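Local coordinates for protein beta-n-acetylhexosaminidase (Streptococcus pneumoniae, PDB 4AZG) that probably removes terminal beta-linked N-acetylhexosamine residues from glycans by hydrolysis, as a beta-N-acetylhexosaminidase of glycoside hydrolase family 20, at residues Y281-Q286 against A331-A336. Numbering follows the deposited sequence.
Sequences YYILGQ and ADRPSA. With OAN (O-(2-acetamido-2-deoxy D-glucopyranosylidene) amino-N-phenylcarbamate), chain C; EDO (1,2-ethanediol), chain K.
Leu284 and Ala331 approach to 5.5 Å between CA atoms, and the type II turn from Ile283 to Gln286 comes against the type I turn from Arg333 to Ala336 near Gly285 and Ala336, also 5.5 Å between CA atoms. Gly285, at positive phi (84°), takes the third position of the first turn. Both segments belong to the TIM-barrel catalytic domain. Strand 282-283 runs parallel to strand 322-330, and the second segment is the loop that follows that strand.

Leu284 makes apolar contacts at two points. Its CD1 touches Ala331 CB, and its CB meets Ala336 CB, each at 4.0 Å. Ile283 CG2 is anti to the backbone N, which sets this methyl against Asp332 CB at 3.8 Å. Its CG1 branch turns to the ligand instead and packs on CAF of the bound sugar analogue.

One water ties the loops together. It donates to Leu284 O (2.7 Å) and to Arg333 O, and accepts from Arg333 N. Gln286 OE1 and Arg333 NH2 are 2.3 Å apart, too short to be credited as a bond. Arg333 was modelled in two conformers, so this pairing is doubtful. Gln286 NE2 is held elsewhere, by Gly291 O.

Asp332 and Tyr281 reach the ligand from different segments. Asp332 takes two hydrogen bonds from the sugar, OD1 from OAK (2.6 Å) and OD2 from OAM (2.7 Å). Tyr281 OH donates to the acetamido oxygen OAN at 2.6 Å. That oxygen lies near the plane of the Tyr281 ring, at its edge, and Trp330 packs edge-to-face with the same ring. Arg20, Asp183 and Glu184 also hydrogen-bond the ligand.

The neighbouring segments thus each contribute a ligand group, a carboxylate for two sugar hydroxyls and a phenol for the acetamido oxygen, consistent with recognition of an N-acetylhexosamine.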
loop_
_atom_site.group_PDB
_atom_site.type_symbol
_atom_site.label_atom_id
_atom_site.label_comp_id
_atom_site.label_asym_id
_atom_site.label_seq_id
_atom_site.Cartn_x
_atom_site.Cartn_y
_atom_site.Cartn_z
ATOM N N TYR A 281 2.007 -10.685 7.382
ATOM C CA TYR A 281 0.755 -10.837 6.622
ATOM C C TYR A 281 -0.409 -11.427 7.438
ATOM O O TYR A 281 -0.230 -12.355 8.234
ATOM C CB TYR A 281 0.983 -11.720 5.397
ATOM C CG TYR A 281 1.608 -11.029 4.212
ATOM C CD1 TYR A 281 2.223 -9.770 4.344
ATOM C CD2 TYR A 281 1.622 -11.643 2.964
ATOM C CE1 TYR A 281 2.799 -9.142 3.250
ATOM C CE2 TYR A 281 2.203 -11.022 1.859
ATOM C CZ TYR A 281 2.784 -9.774 2.009
ATOM O OH TYR A 281 3.370 -9.151 0.932
ATOM N N TYR A 282 -1.597 -10.865 7.249
ATOM C CA TYR A 282 -2.831 -11.482 7.707
ATOM C C TYR A 282 -3.859 -11.455 6.579
ATOM O O TYR A 282 -4.129 -10.412 6.000
ATOM C CB TYR A 282 -3.376 -10.848 9.008
ATOM C CG TYR A 282 -4.764 -11.373 9.343
ATOM C CD1 TYR A 282 -4.994 -12.752 9.501
ATOM C CD2 TYR A 282 -5.856 -10.519 9.421
ATOM C CE1 TYR A 282 -6.269 -13.249 9.750
ATOM C CE2 TYR A 282 -7.130 -11.007 9.677
ATOM C CZ TYR A 282 -7.334 -12.371 9.837
ATOM O OH TYR A 282 -8.600 -12.857 10.094
ATOM N N ILE A 283 -4.404 -12.626 6.252
ATOM C CA ILE A 283 -5.379 -12.763 5.171
ATOM C C ILE A 283 -6.707 -12.947 5.878
ATOM O O ILE A 283 -6.838 -13.858 6.703
ATOM C CB ILE A 283 -5.088 -13.995 4.289
ATOM C CG1 ILE A 283 -3.805 -13.801 3.502
ATOM C CG2 ILE A 283 -6.250 -14.340 3.350
ATOM C CD1 ILE A 283 -2.745 -14.827 3.845
ATOM N N LEU A 284 -7.691 -12.093 5.592
ATOM C CA LEU A 284 -8.934 -12.164 6.358
ATOM C C LEU A 284 -9.469 -13.590 6.304
ATOM O O LEU A 284 -9.548 -14.192 5.213
ATOM C CB LEU A 284 -9.991 -11.185 5.839
ATOM C CG LEU A 284 -9.628 -9.714 5.572
ATOM C CD1 LEU A 284 -10.818 -9.024 4.924
ATOM C CD2 LEU A 284 -9.211 -9.010 6.856
ATOM N N GLY A 285 -9.815 -14.123 7.478
ATOM C CA GLY A 285 -10.461 -15.420 7.597
ATOM C C GLY A 285 -9.538 -16.628 7.601
ATOM O O GLY A 285 -10.009 -17.759 7.772
ATOM N N GLN A 286 -8.238 -16.412 7.426
ATOM C CA GLN A 286 -7.266 -17.512 7.423
ATOM C C GLN A 286 -7.158 -18.163 8.814
ATOM O O GLN A 286 -6.813 -17.497 9.791
ATOM C CB GLN A 286 -5.893 -17.000 6.955
ATOM C CG GLN A 286 -4.838 -18.070 6.801
ATOM C CD GLN A 286 -4.803 -18.659 5.404
ATOM O OE1 GLN A 286 -5.675 -18.387 4.586
ATOM N NE2 GLN A 286 -3.775 -19.463 5.116
ATOM N N ALA A 331 -7.007 -9.636 1.394
ATOM C CA ALA A 331 -8.362 -10.182 1.295
ATOM C C ALA A 331 -8.482 -11.200 0.164
ATOM O O ALA A 331 -9.448 -11.180 -0.595
ATOM C CB ALA A 331 -9.385 -9.064 1.161
ATOM N N ASP A 332 -7.484 -12.084 0.068
ATOM C CA ASP A 332 -7.448 -13.207 -0.898
ATOM C C ASP A 332 -8.810 -13.838 -1.181
ATOM O O ASP A 332 -9.156 -14.087 -2.338
ATOM C CB ASP A 332 -6.446 -14.274 -0.431
ATOM C CG ASP A 332 -5.028 -13.736 -0.364
ATOM O OD1 ASP A 332 -4.858 -12.520 -0.102
ATOM O OD2 ASP A 332 -4.075 -14.520 -0.599
ATOM N N ARG A 333 -9.570 -14.132 -0.128
ATOM C CA ARG A 333 -10.970 -14.523 -0.304
ATOM C C ARG A 333 -11.801 -13.345 0.179
ATOM O O ARG A 333 -12.010 -13.172 1.378
ATOM C CB ARG A 333 -11.315 -15.781 0.487
ATOM C CG ARG A 333 -10.285 -16.894 0.397
ATOM C CD ARG A 333 -10.569 -17.950 1.452
ATOM N NE ARG A 333 -9.357 -18.391 2.128
ATOM C CZ ARG A 333 -8.904 -17.874 3.268
ATOM N NH1 ARG A 333 -9.552 -16.888 3.894
ATOM N NH2 ARG A 333 -7.798 -18.363 3.796
ATOM N N PRO A 334 -12.254 -12.504 -0.755
ATOM C CA PRO A 334 -12.897 -11.241 -0.355
ATOM C C PRO A 334 -14.272 -11.369 0.321
ATOM O O PRO A 334 -14.730 -10.415 0.967
ATOM C CB PRO A 334 -12.952 -10.447 -1.653
ATOM C CG PRO A 334 -12.908 -11.472 -2.737
ATOM C CD PRO A 334 -12.126 -12.637 -2.213
ATOM N N SER A 335 -14.904 -12.537 0.223
ATOM C CA SER A 335 -16.163 -12.776 0.953
ATOM C C SER A 335 -15.974 -13.148 2.445
ATOM O O SER A 335 -16.963 -13.310 3.171
ATOM C CB SER A 335 -16.968 -13.873 0.262
ATOM O OG SER A 335 -16.261 -15.096 0.388
ATOM N N ALA A 336 -14.722 -13.319 2.885
ATOM C CA ALA A 336 -14.398 -13.436 4.314
ATOM C C ALA A 336 -14.838 -12.159 5.025
ATOM O O ALA A 336 -14.757 -11.066 4.459
ATOM C CB ALA A 336 -12.901 -13.646 4.506
HETATM C CAH OAN C . 2.925 -8.749 -2.673
HETATM C CAG OAN C . 1.957 -9.815 -2.147
HETATM O OAN OAN C . 1.808 -9.998 -0.930
HETATM N NAI OAN C . 1.279 -10.445 -3.112
HETATM C CAB OAN C . 0.263 -11.483 -2.882
HETATM C CAC OAN C . -1.039 -10.812 -2.391
HETATM O OAJ OAN C . -1.886 -10.403 -3.482
HETATM C CAD OAN C . -1.776 -11.710 -1.397
HETATM O OAK OAN C . -2.944 -11.036 -0.975
HETATM C CAE OAN C . -0.878 -11.974 -0.187
HETATM C CAF OAN C . -1.431 -12.894 0.857
HETATM O OAM OAN C . -1.572 -14.207 0.320
HETATM O OAL OAN C . 0.294 -12.659 -0.555
HETATM C CAA OAN C . 0.757 -12.534 -1.858
HETATM N NAY OAN C . 1.710 -13.401 -2.214
HETATM O OAQ OAN C . 2.035 -14.315 -1.234
HETATM C CAP OAN C . 2.665 -15.423 -1.718
HETATM O OAR OAN C . 3.332 -16.136 -0.964
HETATM N NAO OAN C . 2.526 -15.657 -3.025
HETATM C CAS OAN C . 3.116 -16.639 -3.731
HETATM C CAT OAN C . 4.077 -16.268 -4.694
HETATM C CAU OAN C . 4.726 -17.224 -5.467
HETATM C CAV OAN C . 4.399 -18.564 -5.284
HETATM C CAW OAN C . 3.438 -18.955 -4.330
HETATM C CAX OAN C . 2.787 -17.995 -3.542
HETATM C C1 EDO K . -8.980 -16.297 13.274
HETATM O O1 EDO K . -9.133 -17.624 12.732
HETATM C C2 EDO K . -8.132 -15.464 12.312
HETATM O O2 EDO K . -6.915 -16.167 12.017
HETATM O O HOH W 1 -9.754 -13.222 2.674
#